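Local coordinates for protein hydrazine synthase subunit beta (Candidatus Kuenenia stuttgartiensis, PDB 5C2V) that helps form the hydrazine synthase complex, which condenses nitric oxide with ammonium, and may modulate passage of hydroxylamine between the gamma and alpha active sites, at residues 30-35 / 54-59; 72-77 / 96-101; 36-41 / 48-53. All coordinates share one frame; numbering follows the deposited sequence.

Contact 1: residues 30-35 / 54-59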
loop_
_atom_site.group_PDB
_atom_site.type_symbol
_atom_site.label_atom_id
_atom_site.label_comp_id
_atom_site.label_asym_id
_atom_site.label_seq_id
_atom_site.Cartn_x
_atom_site.Cartn_y
_atom_site.Cartn_z
ATOM N N SER B 30 34.480 2.244 48.718
ATOM C CA SER B 30 35.319 1.100 49.032
ATOM C C SER B 30 36.403 0.979 47.973
ATOM O O SER B 30 36.107 0.784 46.799
ATOM C CB SER B 30 34.494 -0.185 49.106
ATOM O OG SER B 30 33.507 -0.099 50.118
ATOM N N ASN B 31 37.658 1.100 48.389
ATOM C CA ASN B 31 38.771 0.986 47.458
ATOM C C ASN B 31 39.304 -0.437 47.450
ATOM O O ASN B 31 39.885 -0.899 48.432
ATOM C CB ASN B 31 39.882 1.973 47.822
ATOM C CG ASN B 31 39.398 3.411 47.850
ATOM O OD1 ASN B 31 38.554 3.811 47.048
ATOM N ND2 ASN B 31 39.933 4.197 48.778
ATOM N N GLN B 32 39.109 -1.129 46.333
ATOM C CA GLN B 32 39.460 -2.539 46.240
ATOM C C GLN B 32 40.969 -2.739 46.259
ATOM O O GLN B 32 41.479 -3.638 46.928
ATOM C CB GLN B 32 38.865 -3.157 44.973
ATOM C CG GLN B 32 38.990 -4.669 44.914
ATOM C CD GLN B 32 38.674 -5.231 43.545
ATOM O OE1 GLN B 32 39.071 -4.671 42.523
ATOM N NE2 GLN B 32 37.952 -6.346 43.516
ATOM N N SER B 33 41.680 -1.893 45.523
ATOM C CA SER B 33 43.128 -2.001 45.423
ATOM C C SER B 33 43.828 -1.184 46.506
ATOM O O SER B 33 45.045 -1.257 46.658
ATOM C CB SER B 33 43.600 -1.552 44.039
ATOM O OG SER B 33 42.968 -2.303 43.018
ATOM N N GLY B 34 43.053 -0.407 47.256
ATOM C CA GLY B 34 43.608 0.426 48.308
ATOM C C GLY B 34 43.454 -0.171 49.692
ATOM O O GLY B 34 44.075 0.299 50.647
ATOM N N HIS B 35 42.628 -1.211 49.794
ATOM C CA HIS B 35 42.351 -1.887 51.061
ATOM C C HIS B 35 41.883 -0.903 52.131
ATOM O O HIS B 35 42.230 -1.035 53.306
ATOM C CB HIS B 35 43.588 -2.648 51.543
ATOM C CG HIS B 35 44.201 -3.524 50.494
ATOM N ND1 HIS B 35 43.751 -4.802 50.235
ATOM C CD2 HIS B 35 45.223 -3.305 49.637
ATOM C CE1 HIS B 35 44.472 -5.331 49.264
ATOM N NE2 HIS B 35 45.374 -4.444 48.882
ATOM N N ARG B 54 40.385 -4.134 56.194
ATOM C CA ARG B 54 41.071 -5.363 55.813
ATOM C C ARG B 54 41.204 -5.471 54.295
ATOM O O ARG B 54 40.855 -4.547 53.560
ATOM C CB ARG B 54 40.337 -6.584 56.368
ATOM C CG ARG B 54 40.041 -6.515 57.857
ATOM C CD ARG B 54 41.272 -6.117 58.653
ATOM N NE ARG B 54 41.002 -6.076 60.087
ATOM C CZ ARG B 54 41.805 -5.512 60.982
ATOM N NH1 ARG B 54 42.933 -4.935 60.592
ATOM N NH2 ARG B 54 41.480 -5.523 62.267
ATOM N N VAL B 55 41.722 -6.606 53.836
ATOM C CA VAL B 55 42.075 -6.792 52.432
ATOM C C VAL B 55 40.874 -6.800 51.478
ATOM O O VAL B 55 39.909 -7.539 51.682
ATOM C CB VAL B 55 42.861 -8.108 52.242
ATOM C CG1 VAL B 55 43.469 -8.174 50.852
ATOM C CG2 VAL B 55 43.946 -8.229 53.302
ATOM N N GLN B 56 40.960 -5.968 50.442
ATOM C CA GLN B 56 40.024 -5.966 49.314
ATOM C C GLN B 56 38.556 -5.700 49.684
ATOM O O GLN B 56 37.700 -6.567 49.497
ATOM C CB GLN B 56 40.129 -7.313 48.583
ATOM C CG GLN B 56 39.507 -7.349 47.207
ATOM C CD GLN B 56 39.809 -8.632 46.475
ATOM O OE1 GLN B 56 40.895 -9.198 46.595
ATOM N NE2 GLN B 56 38.843 -9.103 45.716
ATOM N N PRO B 57 38.258 -4.518 50.258
ATOM C CA PRO B 57 36.830 -4.246 50.456
ATOM C C PRO B 57 36.061 -4.094 49.140
ATOM O O PRO B 57 36.445 -3.263 48.317
ATOM C CB PRO B 57 36.841 -2.927 51.229
ATOM C CG PRO B 57 38.092 -2.245 50.772
ATOM C CD PRO B 57 39.099 -3.343 50.549
ATOM N N GLU B 58 35.003 -4.873 48.928
ATOM C CA GLU B 58 34.099 -4.610 47.807
ATOM C C GLU B 58 32.731 -3.971 48.092
ATOM O O GLU B 58 32.000 -3.661 47.151
ATOM C CB GLU B 58 33.926 -5.899 47.013
ATOM C CG GLU B 58 35.245 -6.270 46.369
ATOM C CD GLU B 58 35.224 -7.571 45.619
ATOM O OE1 GLU B 58 34.227 -8.318 45.717
ATOM O OE2 GLU B 58 36.217 -7.831 44.910
ATOM N N ALA B 59 32.381 -3.758 49.356
ATOM C CA ALA B 59 31.051 -3.228 49.665
ATOM C C ALA B 59 30.972 -2.554 51.029
ATOM O O ALA B 59 31.776 -2.834 51.917
ATOM C CB ALA B 59 30.011 -4.340 49.575
#

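Contact 2: residues 72-77 / 96-101. With CA (calcium ion), chain Q.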
loop_
_atom_site.group_PDB
_atom_site.type_symbol
_atom_site.label_atom_id
_atom_site.label_comp_id
_atom_site.label_asym_id
_atom_site.label_seq_id
_atom_site.Cartn_x
_atom_site.Cartn_y
_atom_site.Cartn_z
ATOM N N CYS B 72 32.589 -4.586 53.643
ATOM C CA CYS B 72 32.817 -5.984 53.298
ATOM C C CYS B 72 34.222 -6.206 52.763
ATOM O O CYS B 72 34.540 -5.775 51.658
ATOM C CB CYS B 72 31.800 -6.455 52.258
ATOM S SG CYS B 72 30.208 -6.955 52.928
ATOM N N ASN B 73 35.048 -6.908 53.533
ATOM C CA ASN B 73 36.378 -7.276 53.072
ATOM C C ASN B 73 36.332 -8.668 52.460
ATOM O O ASN B 73 36.145 -9.670 53.160
ATOM C CB ASN B 73 37.387 -7.220 54.219
ATOM C CG ASN B 73 37.310 -5.922 54.999
ATOM O OD1 ASN B 73 37.794 -4.882 54.549
ATOM N ND2 ASN B 73 36.705 -5.977 56.181
ATOM N N ALA B 74 36.517 -8.713 51.144
ATOM C CA ALA B 74 36.290 -9.921 50.364
ATOM C C ALA B 74 37.393 -10.957 50.528
ATOM O O ALA B 74 37.121 -12.133 50.771
ATOM C CB ALA B 74 36.136 -9.558 48.904
ATOM N N GLU B 75 38.639 -10.516 50.391
ATOM C CA GLU B 75 39.775 -11.424 50.475
ATOM C C GLU B 75 39.991 -11.889 51.909
ATOM O O GLU B 75 40.368 -13.035 52.153
ATOM C CB GLU B 75 41.042 -10.756 49.939
ATOM C CG GLU B 75 42.268 -11.656 49.947
ATOM C CD GLU B 75 42.083 -12.905 49.105
ATOM O OE1 GLU B 75 42.443 -12.875 47.910
ATOM O OE2 GLU B 75 41.584 -13.920 49.638
ATOM N N SER B 76 39.736 -10.994 52.856
ATOM C CA SER B 76 39.899 -11.309 54.269
ATOM C C SER B 76 38.771 -12.197 54.777
ATOM O O SER B 76 38.812 -12.669 55.915
ATOM C CB SER B 76 39.966 -10.026 55.099
ATOM O OG SER B 76 41.024 -9.194 54.662
ATOM N N ASP B 77 37.769 -12.413 53.926
ATOM C CA ASP B 77 36.579 -13.174 54.293
ATOM C C ASP B 77 35.921 -12.575 55.534
ATOM O O ASP B 77 35.430 -13.306 56.395
ATOM C CB ASP B 77 36.926 -14.650 54.538
ATOM C CG ASP B 77 37.216 -15.414 53.254
ATOM O OD1 ASP B 77 38.318 -15.263 52.674
ATOM O OD2 ASP B 77 36.333 -16.185 52.830
ATOM N N GLY B 96 31.384 -15.788 56.050
ATOM C CA GLY B 96 31.655 -16.803 55.048
ATOM C C GLY B 96 32.496 -16.245 53.914
ATOM O O GLY B 96 33.051 -15.152 54.028
ATOM N N ASP B 97 32.595 -16.987 52.815
ATOM C CA ASP B 97 33.557 -16.642 51.774
ATOM C C ASP B 97 33.140 -15.462 50.910
ATOM O O ASP B 97 32.018 -15.402 50.409
ATOM C CB ASP B 97 33.840 -17.846 50.875
ATOM C CG ASP B 97 35.133 -17.689 50.092
ATOM O OD1 ASP B 97 36.046 -18.512 50.267
ATOM O OD2 ASP B 97 35.256 -16.735 49.305
ATOM N N TRP B 98 34.077 -14.530 50.752
ATOM C CA TRP B 98 33.926 -13.363 49.891
ATOM C C TRP B 98 32.631 -12.608 50.127
ATOM O O TRP B 98 31.699 -12.726 49.326
ATOM C CB TRP B 98 34.009 -13.761 48.421
ATOM C CG TRP B 98 34.307 -12.598 47.546
ATOM C CD1 TRP B 98 33.578 -11.448 47.412
ATOM C CD2 TRP B 98 35.464 -12.438 46.725
ATOM N NE1 TRP B 98 34.199 -10.599 46.529
ATOM C CE2 TRP B 98 35.358 -11.184 46.098
ATOM C CE3 TRP B 98 36.573 -13.243 46.449
ATOM C CZ2 TRP B 98 36.321 -10.721 45.214
ATOM C CZ3 TRP B 98 37.526 -12.776 45.570
ATOM C CH2 TRP B 98 37.392 -11.530 44.960
ATOM N N PRO B 99 32.527 -11.880 51.249
ATOM C CA PRO B 99 31.306 -11.076 51.223
ATOM C C PRO B 99 31.362 -10.065 50.078
ATOM O O PRO B 99 32.304 -9.276 50.003
ATOM C CB PRO B 99 31.322 -10.382 52.585
ATOM C CG PRO B 99 32.769 -10.357 52.988
ATOM C CD PRO B 99 33.368 -11.615 52.428
ATOM N N SER B 100 30.362 -10.088 49.202
ATOM C CA SER B 100 30.292 -9.119 48.113
ATOM C C SER B 100 29.322 -7.973 48.372
ATOM O O SER B 100 29.234 -7.037 47.576
ATOM C CB SER B 100 29.923 -9.827 46.809
ATOM O OG SER B 100 28.712 -10.545 46.949
ATOM N N GLY B 101 28.597 -8.042 49.481
ATOM C CA GLY B 101 27.605 -7.028 49.780
ATOM C C GLY B 101 27.020 -7.135 51.170
ATOM O O GLY B 101 26.982 -8.213 51.771
HETATM CA CA CA Q . 37.275 -16.402 50.748
HETATM O O HOH W 1 38.807 -16.838 48.961
HETATM O O HOH W 2 38.950 -18.095 51.006
HETATM O O HOH W 3 38.260 -14.265 50.716
HETATM O O HOH W 4 37.423 -15.207 48.693
#

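Contact 3: residues 36-41 / 48-53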
loop_
_atom_site.group_PDB
_atom_site.type_symbol
_atom_site.label_atom_id
_atom_site.label_comp_id
_atom_site.label_asym_id
_atom_site.label_seq_id
_atom_site.Cartn_x
_atom_site.Cartn_y
_atom_site.Cartn_z
ATOM N N SER B 36 41.094 0.080 51.711
ATOM C CA SER B 36 40.598 1.116 52.610
ATOM C C SER B 36 39.292 1.712 52.094
ATOM O O SER B 36 38.781 1.305 51.051
ATOM C CB SER B 36 41.645 2.218 52.783
ATOM O OG SER B 36 41.979 2.803 51.537
ATOM N N VAL B 37 38.757 2.679 52.831
ATOM C CA VAL B 37 37.521 3.352 52.444
ATOM C C VAL B 37 37.699 4.868 52.467
ATOM O O VAL B 37 38.109 5.437 53.476
ATOM C CB VAL B 37 36.346 2.965 53.365
ATOM C CG1 VAL B 37 35.118 3.804 53.045
ATOM C CG2 VAL B 37 36.031 1.481 53.237
ATOM N N THR B 38 37.387 5.514 51.348
ATOM C CA THR B 38 37.527 6.959 51.225
ATOM C C THR B 38 36.253 7.686 51.647
ATOM O O THR B 38 35.153 7.345 51.204
ATOM C CB THR B 38 37.881 7.363 49.780
ATOM O OG1 THR B 38 39.067 6.674 49.365
ATOM C CG2 THR B 38 38.110 8.865 49.682
ATOM N N PHE B 39 36.412 8.687 52.510
ATOM C CA PHE B 39 35.296 9.523 52.941
ATOM C C PHE B 39 35.259 10.808 52.123
ATOM O O PHE B 39 36.281 11.477 51.966
ATOM C CB PHE B 39 35.401 9.864 54.432
ATOM C CG PHE B 39 35.119 8.708 55.357
ATOM C CD1 PHE B 39 34.939 7.423 54.868
ATOM C CD2 PHE B 39 35.027 8.915 56.724
ATOM C CE1 PHE B 39 34.683 6.369 55.727
ATOM C CE2 PHE B 39 34.768 7.867 57.585
ATOM C CZ PHE B 39 34.594 6.593 57.087
ATOM N N VAL B 40 34.087 11.155 51.601
ATOM C CA VAL B 40 33.940 12.386 50.829
ATOM C C VAL B 40 32.768 13.224 51.337
ATOM O O VAL B 40 31.676 12.707 51.548
ATOM C CB VAL B 40 33.736 12.092 49.325
ATOM C CG1 VAL B 40 33.552 13.386 48.546
ATOM C CG2 VAL B 40 34.913 11.304 48.771
ATOM N N ASP B 41 32.995 14.518 51.539
ATOM C CA ASP B 41 31.912 15.414 51.924
ATOM C C ASP B 41 31.080 15.767 50.695
ATOM O O ASP B 41 31.617 16.204 49.680
ATOM C CB ASP B 41 32.455 16.681 52.589
ATOM C CG ASP B 41 31.355 17.567 53.140
ATOM O OD1 ASP B 41 30.825 17.249 54.226
ATOM O OD2 ASP B 41 31.021 18.580 52.491
ATOM N N THR B 48 37.739 13.872 52.910
ATOM C CA THR B 48 37.879 14.243 54.310
ATOM C C THR B 48 38.661 13.210 55.113
ATOM O O THR B 48 38.929 13.408 56.297
ATOM C CB THR B 48 36.501 14.456 54.963
ATOM O OG1 THR B 48 35.709 13.272 54.809
ATOM C CG2 THR B 48 35.782 15.628 54.309
ATOM N N GLY B 49 39.024 12.106 54.468
ATOM C CA GLY B 49 39.830 11.092 55.117
ATOM C C GLY B 49 39.827 9.751 54.409
ATOM O O GLY B 49 39.010 9.502 53.523
ATOM N N GLU B 50 40.749 8.882 54.813
ATOM C CA GLU B 50 40.798 7.518 54.304
ATOM C C GLU B 50 40.969 6.545 55.467
ATOM O O GLU B 50 41.983 6.574 56.165
ATOM C CB GLU B 50 41.934 7.367 53.290
ATOM C CG GLU B 50 41.989 6.019 52.592
ATOM C CD GLU B 50 43.006 5.997 51.466
ATOM O OE1 GLU B 50 43.633 7.048 51.212
ATOM O OE2 GLU B 50 43.180 4.933 50.836
ATOM N N VAL B 51 39.980 5.680 55.668
ATOM C CA VAL B 51 39.984 4.761 56.802
ATOM C C VAL B 51 40.432 3.363 56.393
ATOM O O VAL B 51 39.840 2.745 55.509
ATOM C CB VAL B 51 38.591 4.669 57.454
ATOM C CG1 VAL B 51 38.616 3.693 58.620
ATOM C CG2 VAL B 51 38.128 6.043 57.910
ATOM N N ALA B 52 41.474 2.866 57.049
ATOM C CA ALA B 52 42.036 1.564 56.716
ATOM C C ALA B 52 41.139 0.414 57.166
ATOM O O ALA B 52 40.662 0.385 58.300
ATOM C CB ALA B 52 43.421 1.418 57.328
ATOM N N VAL B 53 40.912 -0.527 56.256
ATOM C CA VAL B 53 40.168 -1.745 56.551
ATOM C C VAL B 53 40.989 -2.954 56.123
ATOM O O VAL B 53 42.150 -2.819 55.736
ATOM C CB VAL B 53 38.798 -1.781 55.847
ATOM C CG1 VAL B 53 37.871 -0.720 56.424
ATOM C CG2 VAL B 53 38.965 -1.612 54.345
#

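Contact 1: residues 30-35 / 54-59
Gln-32 and Gln-56 run side by side in the same direction, with Gln-32 CG 3.6 Å from Gln-56 CG and the amide planes nearly perpendicular. Both side chains carry CG anti to the backbone N (chi1 -171° in Gln-32) and continue extended, a course that takes both amides to the carboxylate of Glu-58. Polar contacts dominate there. Gln-32 NE2 reaches Glu-58 OE2 at 2.7 Å on the anti side, and Gln-56 NE2 comes to the same oxygen at 3.0 Å from the opposite face of the carboxylate. The other oxygen, OE1, probably bonds to Trp-98 NE1, so three donors appear to surround the buried carboxylate and probably limit its rotation. The second polar link joins Gln-56 N to His-35 ND1 at 3.0 Å, with the donor tilted 24° from the ring plane; the ring's NE2 in turn bonds to Tyr-2 N.

The remaining contacts are van der Waals packing. Val-55 CG1 lies 3.4 Å from His-35 CE1, the two side chains lying alongside. Pro-57 sets its CG against the backbone oxygen Asn-31 O (3.2 Å) and its CD against His-35 CA (3.6 Å), while Ser-30 CB packs on the Pro-57 carbonyl oxygen.

This is an interblade junction of a beta-propeller: the turn after strand 26-31 meets the connection that enters strand 57-62, the first strand of the next blade.

Contact 2: residues 72-77 / 96-101
Asp-77 swings CG anti to its carbonyl carbon (chi1 -73°), whereas Asp-97 places CG anti to the backbone N (chi1 -161°), and the two carboxylates consequently converge on one calcium ion. Both chelate through both oxygens. Calcium lies 2.5 Å from Asp-77 OD1 and 2.3 Å from Asp-77 OD2. Asp-97 binds it with OD1 and OD2, each 2.5 Å from the metal. Waters 1, 2, 3 and 4 each bring an oxygen to 2.4 Å from calcium, which makes eight ligand atoms in all, four of them protein oxygens drawn equally from the two segments. The shared cation probably offsets the proximity of two acidic groups. Trp-98 N adds a weak hydrogen bond to Asp-77 OD2 at 3.5 Å.

The metal thus clamps a junction between consecutive beta-propeller blades: segment 72-77 carries the end of strand 68-73 of one blade and the turn after it, and 96-101 leads into strand 99-104, the first strand of the next.

Beside the metal, the Trp-98 indole presents a face to Ala-74. The methyl CB stands 3.3 Å from the centroid of the five-membered ring, only 15° off its normal, which meets the definition of a CH-pi contact. The indole NE1 probably bonds to Glu-58 OE1, and Arg-70 of the neighbouring gamma subunit makes a cation-pi contact with the ring, so this buried tryptophan links the blade junction to the subunit interface. On the strand side of the junction, Pro-99 packs against segment 72-77: its CB meets Cys-72 SG at 3.6 Å, and its CG rests against Asn-73 O at 3.4 Å. The Cys-72 sulfur also touches the Gly-101 carbonyl carbon.

Contact 3: residues 36-41 / 48-53
Residues 36-41 and 48-52 pair as antiparallel strands, their axes 4.6 Å apart at closest approach and their chain directions 161° from each other, in a register fixed by the hydrogen-bonded pair Val-37 and Val-51, where Val-37 N to Val-51 O and Val-51 N to Val-37 O both measure 2.9 Å.

The side chains divide between two faces. On the one bearing Ser-36, Thr-38 and Glu-50, the extended glutamate stands out from the sheet and leans toward the Ser-36 end, where OE2 accepts from Ser-36 OG at 2.5 Å through its anti lone pair. Ser-36 OG sits between its backbone N and carbonyl carbon (chi1 59°), which turns the hydroxyl toward that carboxylate. Thr-38 OG1 bonds instead to Asn-31 ND2.

The other face is apolar. Val-51 CG2 lies over the Phe-39 ring, 4.0 Å from the centroid and 25° off the normal, a CH-pi contact toward the CZ rim of the ring; Val-37 borders the same ring at its edge. At one end of the pair Val-53 CG2 packs on Ser-36 CA at 3.6 Å. Toward the other end, Phe-39 N donates to Gly-49 O at 2.9 Å and Thr-48 N to Phe-39 O at 3.0 Å, and the Thr-48 hydroxyl OG1 adds a weak bond to that same Phe-39 carbonyl.

The pair forms the outer hairpin of a four-stranded propeller blade. Strand 36-41 is flanked by strand 26-31, whose Phe-28 meets the Phe-39 ring edge-to-face, and the apolar face packs on strands 68-73 and 78-83 of the following blade through Leu-69, Val-71 and Val-82.

How the contacts relate
Following the chain from its N terminus, strand 26-31 ends in the turn that opens contact 1, and strand 36-41 follows. Contact 3 then closes the short hairpin between 36-41 and 48-53, nested wholly inside the larger loop that contact 1 closes when 54-59 returns to 30-35. Contact 2 comes later in series, with the same 19-residue separation between its closest ends as contact 1, and repeats that junction one blade further on. Contact 3 pairs the two outer strands within one blade, whereas contacts 1 and 2 join three successive blades. Strands 57-62 and 68-73, neighbours in one sheet, connect the two junctions, whose centres lie about 10 Å apart.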